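Local coordinates for protein beta-catenin homolog sys-1 (Caenorhabditis elegans, PDB 3C2G) that acts as a beta-catenin-like transcription coregulator in the Wnt asymmetry pathway, directly binding the N-terminal region of the TCF factor POP-1, at residues 141-144 with 145-149; 179-182 with 183-187; 320-323 with 324-327; 383-387 with 388-392. All coordinates share one frame; numbering follows the deposited sequence.

Interaction 1: 141-144 with 145-149; sequences FQIF and NCIIM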
loop_
_atom_site.group_PDB
_atom_site.type_symbol
_atom_site.label_atom_id
_atom_site.label_comp_id
_atom_site.label_asym_id
_atom_site.label_seq_id
_atom_site.Cartn_x
_atom_site.Cartn_y
_atom_site.Cartn_z
ATOM N N PHE A 141 1.911 14.309 -26.144
ATOM C CA PHE A 141 1.558 13.935 -24.763
ATOM C C PHE A 141 0.058 13.761 -24.585
ATOM O O PHE A 141 -0.367 12.858 -23.881
ATOM C CB PHE A 141 2.109 14.925 -23.721
ATOM C CG PHE A 141 3.583 14.771 -23.462
ATOM C CD1 PHE A 141 4.097 13.575 -22.968
ATOM C CD2 PHE A 141 4.455 15.816 -23.706
ATOM C CE1 PHE A 141 5.451 13.428 -22.723
ATOM C CE2 PHE A 141 5.801 15.678 -23.476
ATOM C CZ PHE A 141 6.307 14.476 -22.978
ATOM N N GLN A 142 -0.742 14.611 -25.226
ATOM C CA GLN A 142 -2.203 14.433 -25.187
ATOM C C GLN A 142 -2.689 13.161 -25.907
ATOM O O GLN A 142 -3.696 12.569 -25.516
ATOM C CB GLN A 142 -2.910 15.646 -25.770
ATOM C CG GLN A 142 -3.094 16.796 -24.802
ATOM C CD GLN A 142 -3.463 18.071 -25.527
ATOM O OE1 GLN A 142 -4.646 18.355 -25.749
ATOM N NE2 GLN A 142 -2.449 18.834 -25.938
ATOM N N ILE A 143 -1.975 12.756 -26.957
ATOM C CA ILE A 143 -2.324 11.568 -27.727
ATOM C C ILE A 143 -2.072 10.306 -26.894
ATOM O O ILE A 143 -2.918 9.411 -26.848
ATOM C CB ILE A 143 -1.540 11.534 -29.073
ATOM C CG1 ILE A 143 -2.138 12.541 -30.068
ATOM C CG2 ILE A 143 -1.493 10.133 -29.662
ATOM C CD1 ILE A 143 -1.151 12.993 -31.160
ATOM N N PHE A 144 -0.913 10.248 -26.235
ATOM C CA PHE A 144 -0.606 9.171 -25.299
ATOM C C PHE A 144 -1.625 9.118 -24.175
ATOM O O PHE A 144 -2.166 8.066 -23.875
ATOM C CB PHE A 144 0.774 9.363 -24.706
ATOM C CG PHE A 144 1.875 8.850 -25.563
ATOM C CD1 PHE A 144 1.990 7.499 -25.827
ATOM C CD2 PHE A 144 2.825 9.716 -26.082
ATOM C CE1 PHE A 144 3.030 7.014 -26.626
ATOM C CE2 PHE A 144 3.876 9.236 -26.875
ATOM C CZ PHE A 144 3.974 7.882 -27.145
ATOM N N ASN A 145 -1.899 10.271 -23.576
ATOM C CA ASN A 145 -2.903 10.370 -22.535
ATOM C C ASN A 145 -4.265 9.878 -22.993
ATOM O O ASN A 145 -4.900 9.120 -22.290
ATOM C CB ASN A 145 -3.000 11.798 -21.988
ATOM C CG ASN A 145 -3.936 11.897 -20.794
ATOM O OD1 ASN A 145 -3.661 11.350 -19.727
ATOM N ND2 ASN A 145 -5.058 12.579 -20.977
ATOM N N CYS A 146 -4.703 10.288 -24.178
ATOM C CA CYS A 146 -6.005 9.863 -24.698
ATOM C C CYS A 146 -6.123 8.368 -24.960
ATOM O O CYS A 146 -7.145 7.771 -24.641
ATOM C CB CYS A 146 -6.337 10.602 -25.977
ATOM S SG CYS A 146 -6.921 12.248 -25.697
ATOM N N ILE A 147 -5.090 7.768 -25.548
ATOM C CA ILE A 147 -5.107 6.324 -25.797
ATOM C C ILE A 147 -5.064 5.534 -24.486
ATOM O O ILE A 147 -5.817 4.575 -24.312
ATOM C CB ILE A 147 -3.961 5.863 -26.721
ATOM C CG1 ILE A 147 -4.051 6.554 -28.084
ATOM C CG2 ILE A 147 -4.007 4.353 -26.917
ATOM C CD1 ILE A 147 -2.805 6.379 -28.926
ATOM N N ILE A 148 -4.194 5.948 -23.566
ATOM C CA ILE A 148 -4.030 5.237 -22.301
ATOM C C ILE A 148 -5.258 5.370 -21.403
ATOM O O ILE A 148 -5.657 4.413 -20.757
ATOM C CB ILE A 148 -2.738 5.643 -21.559
ATOM C CG1 ILE A 148 -1.525 5.149 -22.341
ATOM C CG2 ILE A 148 -2.727 5.066 -20.143
ATOM C CD1 ILE A 148 -0.222 5.781 -21.936
HETATM N N MSE A 149 -5.868 6.547 -21.379
HETATM C CA MSE A 149 -7.067 6.730 -20.581
HETATM C C MSE A 149 -8.287 6.209 -21.323
HETATM O O MSE A 149 -9.296 5.885 -20.710
HETATM C CB MSE A 149 -7.264 8.199 -20.191
HETATM C CG MSE A 149 -6.160 8.800 -19.292
HETATM SE SE MSE A 149 -5.551 7.672 -17.782
HETATM C CE MSE A 149 -7.268 7.371 -16.859
#
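Four backbone hydrogen bonds join Phe141-Phe144 to the residues one turn further on. Asn145 N reaches Phe141 O at 3.0 Å, and Cys146 N reaches Gln142 O at 2.8 Å with an N-H...O angle of 154°. Ile147 N to Ile143 O, 3.0 Å, and Ile148 N to Phe144 O, 2.9 Å, complete the i to i+4 series. Side-chain carbons crowd round the same oxygens: Ile147 CG1 lies 3.3 Å from Ile143 O, and Ile148 CG1 is 3.4 Å from Phe144 O. The isoleucine branches reach these positions because CG1 stands anti to the carbonyl carbon, beside the backbone N, with chi1 -60° in Ile147 and -68° in Ile148.

This is the C-terminal half of helix 134-150 in the all-helical armadillo domain, where helices stack into an elongated superhelix, and most of its side chains are turned to neighbouring helices. Apolar contact between the two segments is slight: Ile143 and Ile147 run side by side and point the same way, with Ile143 CG2 4.0 Å from Ile147 CD1. Beyond the segments, Phe144 packs on Phe160 and Leu164 of helix 154-164 and on Ile193 of helix 189-198, and Ile148 touches Ile192 of that same helix 189-198. Cys146 and Ile147 lean on Thr89 of helix 71-90. Among the polar side chains, Gln142 turns its NE2 back along the helix to a hydrogen bond with Asn138 O.

Interaction 2: 179-182 with 183-187; sequences PQVH and PGMIN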
loop_
_atom_site.group_PDB
_atom_site.type_symbol
_atom_site.label_atom_id
_atom_site.label_comp_id
_atom_site.label_asym_id
_atom_site.label_seq_id
_atom_site.Cartn_x
_atom_site.Cartn_y
_atom_site.Cartn_z
ATOM N N PRO A 179 18.691 15.298 -13.061
ATOM C CA PRO A 179 18.869 16.275 -11.983
ATOM C C PRO A 179 18.894 17.726 -12.450
ATOM O O PRO A 179 18.396 18.592 -11.734
ATOM C CB PRO A 179 20.223 15.893 -11.367
ATOM C CG PRO A 179 20.863 14.936 -12.346
ATOM C CD PRO A 179 19.736 14.253 -13.028
ATOM N N GLN A 180 19.448 17.981 -13.635
ATOM C CA GLN A 180 19.630 19.347 -14.142
ATOM C C GLN A 180 18.374 19.982 -14.765
ATOM O O GLN A 180 18.376 21.167 -15.094
ATOM C CB GLN A 180 20.798 19.390 -15.141
ATOM N N VAL A 181 17.309 19.195 -14.907
ATOM C CA VAL A 181 16.063 19.642 -15.539
ATOM C C VAL A 181 15.123 20.235 -14.493
ATOM O O VAL A 181 14.852 19.609 -13.468
ATOM C CB VAL A 181 15.352 18.464 -16.268
ATOM C CG1 VAL A 181 14.047 18.909 -16.933
ATOM C CG2 VAL A 181 16.282 17.822 -17.284
ATOM N N HIS A 182 14.635 21.444 -14.750
ATOM C CA HIS A 182 13.666 22.074 -13.873
ATOM C C HIS A 182 12.378 21.243 -13.853
ATOM O O HIS A 182 11.853 20.899 -14.899
ATOM C CB HIS A 182 13.387 23.503 -14.327
ATOM C CG HIS A 182 12.546 24.292 -13.373
ATOM N ND1 HIS A 182 11.224 23.988 -13.112
ATOM C CD2 HIS A 182 12.832 25.388 -12.631
ATOM C CE1 HIS A 182 10.736 24.857 -12.248
ATOM N NE2 HIS A 182 11.691 25.718 -11.940
ATOM N N PRO A 183 11.879 20.900 -12.652
ATOM C CA PRO A 183 10.684 20.049 -12.527
ATOM C C PRO A 183 9.416 20.626 -13.158
ATOM O O PRO A 183 8.457 19.892 -13.393
ATOM C CB PRO A 183 10.515 19.879 -11.014
ATOM C CG PRO A 183 11.329 20.953 -10.406
ATOM C CD PRO A 183 12.442 21.267 -11.343
ATOM N N GLY A 184 9.417 21.923 -13.440
ATOM C CA GLY A 184 8.305 22.562 -14.136
ATOM C C GLY A 184 8.190 22.091 -15.576
ATOM O O GLY A 184 7.127 22.206 -16.171
HETATM N N MSE A 185 9.293 21.559 -16.120
HETATM C CA MSE A 185 9.339 20.934 -17.460
HETATM C C MSE A 185 8.627 19.580 -17.553
HETATM O O MSE A 185 8.456 19.062 -18.650
HETATM C CB MSE A 185 10.793 20.700 -17.903
HETATM C CG MSE A 185 11.665 21.936 -18.009
HETATM SE SE MSE A 185 11.165 23.072 -19.519
HETATM C CE MSE A 185 12.347 24.613 -19.135
ATOM N N ILE A 186 8.244 18.998 -16.416
ATOM C CA ILE A 186 7.751 17.622 -16.395
ATOM C C ILE A 186 6.255 17.562 -16.691
ATOM O O ILE A 186 5.425 17.869 -15.831
ATOM C CB ILE A 186 8.089 16.890 -15.052
ATOM C CG1 ILE A 186 9.586 16.964 -14.752
ATOM C CG2 ILE A 186 7.642 15.431 -15.082
ATOM C CD1 ILE A 186 9.962 16.496 -13.366
ATOM N N ASN A 187 5.912 17.184 -17.920
ATOM C CA ASN A 187 4.521 16.956 -18.289
ATOM C C ASN A 187 3.953 15.760 -17.508
ATOM O O ASN A 187 4.570 14.701 -17.470
ATOM C CB ASN A 187 4.419 16.697 -19.796
ATOM C CG ASN A 187 3.004 16.836 -20.318
ATOM O OD1 ASN A 187 2.121 16.026 -20.021
ATOM N ND2 ASN A 187 2.779 17.872 -21.108
#
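The His182 imidazole receives Gly184 N at its edge: the backbone N-H is directed at ND1 over 2.8 Å, only 9° out of the ring plane, with an N-H...N angle of 155°. ND1 thus serves as acceptor. The histidine and Pro183 side chains cross at about a right angle, His182 CG lying 3.6 Å from Pro183 CD. CG of His182 is anti to its own backbone N (chi1 -172°) and beside the carbonyl carbon, which carries the ring forward along the chain to the glycine amide.

The second bond is made by the backbone. Met185 N, a selenomethionine amide, donates to His182 O at 2.9 Å, approaching from above the carbonyl plane. Together with the bond from Ile186 N to Pro183 O, it belongs to a short 3-10 turn, 183-185, in the loop between helices 167-174 and 189-198 of the armadillo domain. Histidine side chain and carbonyl therefore grip two successive amides at the start of this turn.

The apolar contact between the two segments is made chiefly by Val181, whose CG1 sits 3.8 Å from Met185 CB. Around the turn, His182 and Pro183 both rest on Leu238 of helix 224-239, and Ile186 packs on Val231 of the same helix. Ile186 O accepts a hydrogen bond from His255 NE2, while Asn187 OD1 caps Ala189 N where the next helix begins.

Interaction 3: 320-323 with 324-327; sequences TPLE and NILP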
loop_
_atom_site.group_PDB
_atom_site.type_symbol
_atom_site.label_atom_id
_atom_site.label_comp_id
_atom_site.label_asym_id
_atom_site.label_seq_id
_atom_site.Cartn_x
_atom_site.Cartn_y
_atom_site.Cartn_z
ATOM N N THR A 320 19.357 3.150 9.113
ATOM C CA THR A 320 19.064 4.553 8.794
ATOM C C THR A 320 19.004 5.402 10.061
ATOM O O THR A 320 18.366 5.001 11.014
ATOM C CB THR A 320 17.735 4.665 7.996
ATOM O OG1 THR A 320 17.958 4.185 6.671
ATOM C CG2 THR A 320 17.236 6.105 7.905
ATOM N N PRO A 321 19.676 6.574 10.070
ATOM C CA PRO A 321 19.535 7.493 11.207
ATOM C C PRO A 321 18.078 7.908 11.405
ATOM O O PRO A 321 17.510 8.585 10.553
ATOM C CB PRO A 321 20.388 8.707 10.790
ATOM C CG PRO A 321 21.381 8.154 9.802
ATOM C CD PRO A 321 20.606 7.106 9.050
ATOM N N LEU A 322 17.486 7.517 12.527
ATOM C CA LEU A 322 16.076 7.778 12.771
ATOM C C LEU A 322 15.817 8.774 13.903
ATOM O O LEU A 322 14.661 9.063 14.233
ATOM C CB LEU A 322 15.327 6.456 12.984
ATOM C CG LEU A 322 15.105 5.636 11.699
ATOM C CD1 LEU A 322 14.617 4.239 11.986
ATOM C CD2 LEU A 322 14.146 6.321 10.747
ATOM N N GLU A 323 16.892 9.337 14.456
ATOM C CA GLU A 323 16.802 10.226 15.625
ATOM C C GLU A 323 15.971 11.482 15.358
ATOM O O GLU A 323 15.422 12.070 16.283
ATOM C CB GLU A 323 18.192 10.633 16.133
ATOM C CG GLU A 323 19.088 9.491 16.639
ATOM C CD GLU A 323 19.555 8.514 15.535
ATOM O OE1 GLU A 323 19.618 8.905 14.334
ATOM O OE2 GLU A 323 19.860 7.344 15.883
ATOM N N ASN A 324 15.890 11.900 14.099
ATOM C CA ASN A 324 15.120 13.088 13.745
ATOM C C ASN A 324 13.819 12.750 13.036
ATOM O O ASN A 324 12.776 13.321 13.353
ATOM C CB ASN A 324 15.965 14.047 12.916
ATOM C CG ASN A 324 17.204 14.523 13.665
ATOM O OD1 ASN A 324 17.107 15.271 14.641
ATOM N ND2 ASN A 324 18.379 14.086 13.208
ATOM N N ILE A 325 13.886 11.805 12.103
ATOM C CA ILE A 325 12.725 11.322 11.361
ATOM C C ILE A 325 11.616 10.843 12.298
ATOM O O ILE A 325 10.456 11.260 12.179
ATOM C CB ILE A 325 13.134 10.176 10.384
ATOM C CG1 ILE A 325 13.933 10.725 9.197
ATOM C CG2 ILE A 325 11.935 9.393 9.886
ATOM C CD1 ILE A 325 14.709 9.654 8.469
ATOM N N LEU A 326 11.968 9.981 13.242
ATOM C CA LEU A 326 10.949 9.342 14.055
ATOM C C LEU A 326 10.161 10.312 14.922
ATOM O O LEU A 326 8.934 10.289 14.883
ATOM C CB LEU A 326 11.526 8.183 14.868
ATOM C CG LEU A 326 10.596 7.074 15.365
ATOM C CD1 LEU A 326 9.498 6.733 14.392
ATOM C CD2 LEU A 326 11.424 5.835 15.612
ATOM N N PRO A 327 10.842 11.183 15.694
ATOM C CA PRO A 327 10.068 12.186 16.440
ATOM C C PRO A 327 9.165 13.044 15.556
ATOM O O PRO A 327 8.050 13.389 15.969
ATOM C CB PRO A 327 11.145 13.047 17.089
ATOM C CG PRO A 327 12.310 12.144 17.205
ATOM C CD PRO A 327 12.283 11.290 15.985
#
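Leu322 and Ile325 make the close apolar part of this contact, their side chains meeting at a slant with Leu322 CD2 3.9 Å from Ile325 CG2. The same leucine methyl is 4.1 Å from Ile325 CD1, which also comes to 3.7 Å from Pro321 O. Thr320 adds a distant methyl contact to this cluster, CG2 to Ile325 CD1 at 4.4 Å. Leu322 further holds the backbone: its O accepts Leu326 N at 3.0 Å, the N-H...O angle being 162°, and Leu326 CB lies near the same oxygen.

The bond closes the turn that leads from the loop after helix 298-311 into helix 325-335, one of the helices of the armadillo superhelix. Pro327, in the first turn of that helix, has no amide hydrogen to offer; its ring carbon CG instead lies against Glu323 O at 3.2 Å. Inward from here, Leu322 and Leu326 pack on Val359 of helix 357-365, and each also touches helix 339-352, at Val352 and Leu349 respectively. Ile325 packs on Val286 and Thr290 of helix 285-292.

The solvent side is much sparser. Glu323 and Asn324 are exposed, and across the contact their side chains touch little more than each other's backbone, though Glu323 also meets Ile362 of helix 357-365. With its chain bent at chi2 (68°), Glu323 folds its carboxylate back toward the Pro321 ring, away from the helix start.

Interaction 4: 383-387 with 388-392; sequences DELTD and APKRN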
loop_
_atom_site.group_PDB
_atom_site.type_symbol
_atom_site.label_atom_id
_atom_site.label_comp_id
_atom_site.label_asym_id
_atom_site.label_seq_id
_atom_site.Cartn_x
_atom_site.Cartn_y
_atom_site.Cartn_z
ATOM N N ASP A 383 -18.921 -0.613 17.548
ATOM C CA ASP A 383 -20.370 -0.713 17.336
ATOM C C ASP A 383 -21.046 0.644 17.067
ATOM O O ASP A 383 -22.146 0.688 16.532
ATOM C CB ASP A 383 -21.078 -1.521 18.456
ATOM C CG ASP A 383 -20.742 -1.031 19.872
ATOM O OD1 ASP A 383 -20.211 0.093 20.032
ATOM O OD2 ASP A 383 -21.021 -1.782 20.840
ATOM N N GLU A 384 -20.375 1.741 17.413
ATOM C CA GLU A 384 -20.911 3.084 17.183
ATOM C C GLU A 384 -20.480 3.702 15.848
ATOM O O GLU A 384 -20.613 4.911 15.660
ATOM C CB GLU A 384 -20.506 4.030 18.314
ATOM C CG GLU A 384 -21.055 3.692 19.676
ATOM C CD GLU A 384 -20.729 4.770 20.698
ATOM O OE1 GLU A 384 -19.812 4.559 21.525
ATOM O OE2 GLU A 384 -21.378 5.838 20.664
ATOM N N LEU A 385 -19.958 2.892 14.930
ATOM C CA LEU A 385 -19.532 3.398 13.623
ATOM C C LEU A 385 -20.343 2.758 12.507
ATOM O O LEU A 385 -20.315 1.535 12.333
ATOM C CB LEU A 385 -18.034 3.173 13.399
ATOM C CG LEU A 385 -17.053 3.930 14.302
ATOM C CD1 LEU A 385 -15.676 3.283 14.248
ATOM C CD2 LEU A 385 -16.970 5.417 13.955
ATOM N N THR A 386 -21.051 3.592 11.746
ATOM C CA THR A 386 -22.059 3.109 10.795
ATOM C C THR A 386 -21.490 2.727 9.429
ATOM O O THR A 386 -21.787 1.645 8.914
ATOM C CB THR A 386 -23.241 4.113 10.634
ATOM O OG1 THR A 386 -22.736 5.428 10.353
ATOM C CG2 THR A 386 -24.087 4.155 11.907
ATOM N N ASP A 387 -20.679 3.606 8.847
ATOM C CA ASP A 387 -20.052 3.318 7.562
ATOM C C ASP A 387 -18.985 2.242 7.706
ATOM O O ASP A 387 -18.102 2.339 8.559
ATOM C CB ASP A 387 -19.480 4.581 6.903
ATOM C CG ASP A 387 -18.909 5.579 7.911
ATOM O OD1 ASP A 387 -19.323 5.571 9.101
ATOM O OD2 ASP A 387 -18.051 6.394 7.497
ATOM N N ALA A 388 -19.094 1.211 6.870
ATOM C CA ALA A 388 -18.176 0.076 6.889
ATOM C C ALA A 388 -16.714 0.443 6.574
ATOM O O ALA A 388 -15.808 -0.096 7.209
ATOM C CB ALA A 388 -18.671 -1.033 5.953
ATOM N N PRO A 389 -16.476 1.340 5.590
ATOM C CA PRO A 389 -15.084 1.705 5.276
ATOM C C PRO A 389 -14.337 2.330 6.458
ATOM O O PRO A 389 -13.188 1.973 6.716
ATOM C CB PRO A 389 -15.235 2.730 4.141
ATOM C CG PRO A 389 -16.570 2.449 3.550
ATOM C CD PRO A 389 -17.427 2.038 4.704
ATOM N N LYS A 390 -14.999 3.242 7.161
ATOM C CA LYS A 390 -14.410 3.957 8.289
ATOM C C LYS A 390 -14.234 3.057 9.528
ATOM O O LYS A 390 -13.221 3.155 10.221
ATOM C CB LYS A 390 -15.221 5.234 8.584
ATOM C CG LYS A 390 -15.172 5.776 10.017
ATOM C CD LYS A 390 -14.057 6.801 10.264
ATOM C CE LYS A 390 -14.435 7.727 11.442
ATOM N NZ LYS A 390 -13.276 8.331 12.176
ATOM N N ARG A 391 -15.204 2.177 9.782
ATOM C CA ARG A 391 -15.111 1.201 10.870
ATOM C C ARG A 391 -13.930 0.254 10.668
ATOM O O ARG A 391 -13.206 -0.048 11.611
ATOM C CB ARG A 391 -16.407 0.408 11.017
ATOM C CG ARG A 391 -16.470 -0.477 12.257
ATOM C CD ARG A 391 -17.861 -1.060 12.491
ATOM N NE ARG A 391 -18.254 -1.975 11.417
ATOM C CZ ARG A 391 -19.189 -1.722 10.503
ATOM N NH1 ARG A 391 -19.864 -0.576 10.521
ATOM N NH2 ARG A 391 -19.452 -2.623 9.566
ATOM N N ASN A 392 -13.719 -0.205 9.440
ATOM C CA ASN A 392 -12.550 -1.030 9.186
ATOM C C ASN A 392 -11.228 -0.269 9.395
ATOM O O ASN A 392 -10.239 -0.848 9.835
ATOM C CB ASN A 392 -12.603 -1.688 7.808
ATOM C CG ASN A 392 -11.653 -2.878 7.696
ATOM O OD1 ASN A 392 -11.878 -3.929 8.294
ATOM N ND2 ASN A 392 -10.584 -2.708 6.941
#
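A loop-to-helix junction at the protein surface, this contact has Arg391, itself buried, reaching back from the first turn of helix 388-409 to Leu385 and Thr386 in the loop that precedes it. Arg391 NH1 donates to Leu385 O over 2.8 Å, with the oxygen at the edge of the guanidinium and 10° out of its plane. A weak second bond runs from the same NH1 to Thr386 O at 3.3 Å, so one nitrogen spans two successive carbonyls. The side chain is extended through its first two torsions and bends at chi3 (65°), which swings the guanidinium round to these oxygens. Leu385 lies against the base of its aliphatic stem, Leu385 CB being 4.0 Å from Arg391 CB.

Asp387 occupies the N-cap position of the helix, although its carboxylate makes no capping bond. Its backbone O takes Arg391 N at 3.1 Å, with the donor in the carbonyl plane, and Pro389 CD lies 3.4 Å from Asp387 C. Within the armadillo domain this start of a long helix also meets the residues before helix 457-472: Arg391 NE bonds Thr454 OG1, and Asn392 OD1 receives Gly456 N.

The Asp387 and Lys390 side chains cross, the carboxylate oxygen OD2 standing 3.2 Å from Lys390 CB. This is a contact with the lysine's aliphatic stem. The ammonium group goes elsewhere, Lys390 NZ lying 7.0 Å from Asp387 OD2 and forming a salt bridge with Asp339 OD2.

The four contacts follow one another along the chain and sample a helix body, an interhelical turn and two helix starts of one elongated armadillo domain. Interactions 1 and 2 are neighbours, their centres about 20 Å apart, and they touch directly: Phe141 CD2 of interaction 1 packs on Asn187 ND2 of interaction 2 at 3.7 Å. Helix 134-150 is thereby joined to the loop before helix 189-198. Interaction 3 lies further on, its nearest atoms about 22 Å from those of interaction 2 and likewise about 22 Å from those of interaction 4. Interactions 2 and 4, with centres about 43 Å apart, stand on opposite sides of the chain's centre.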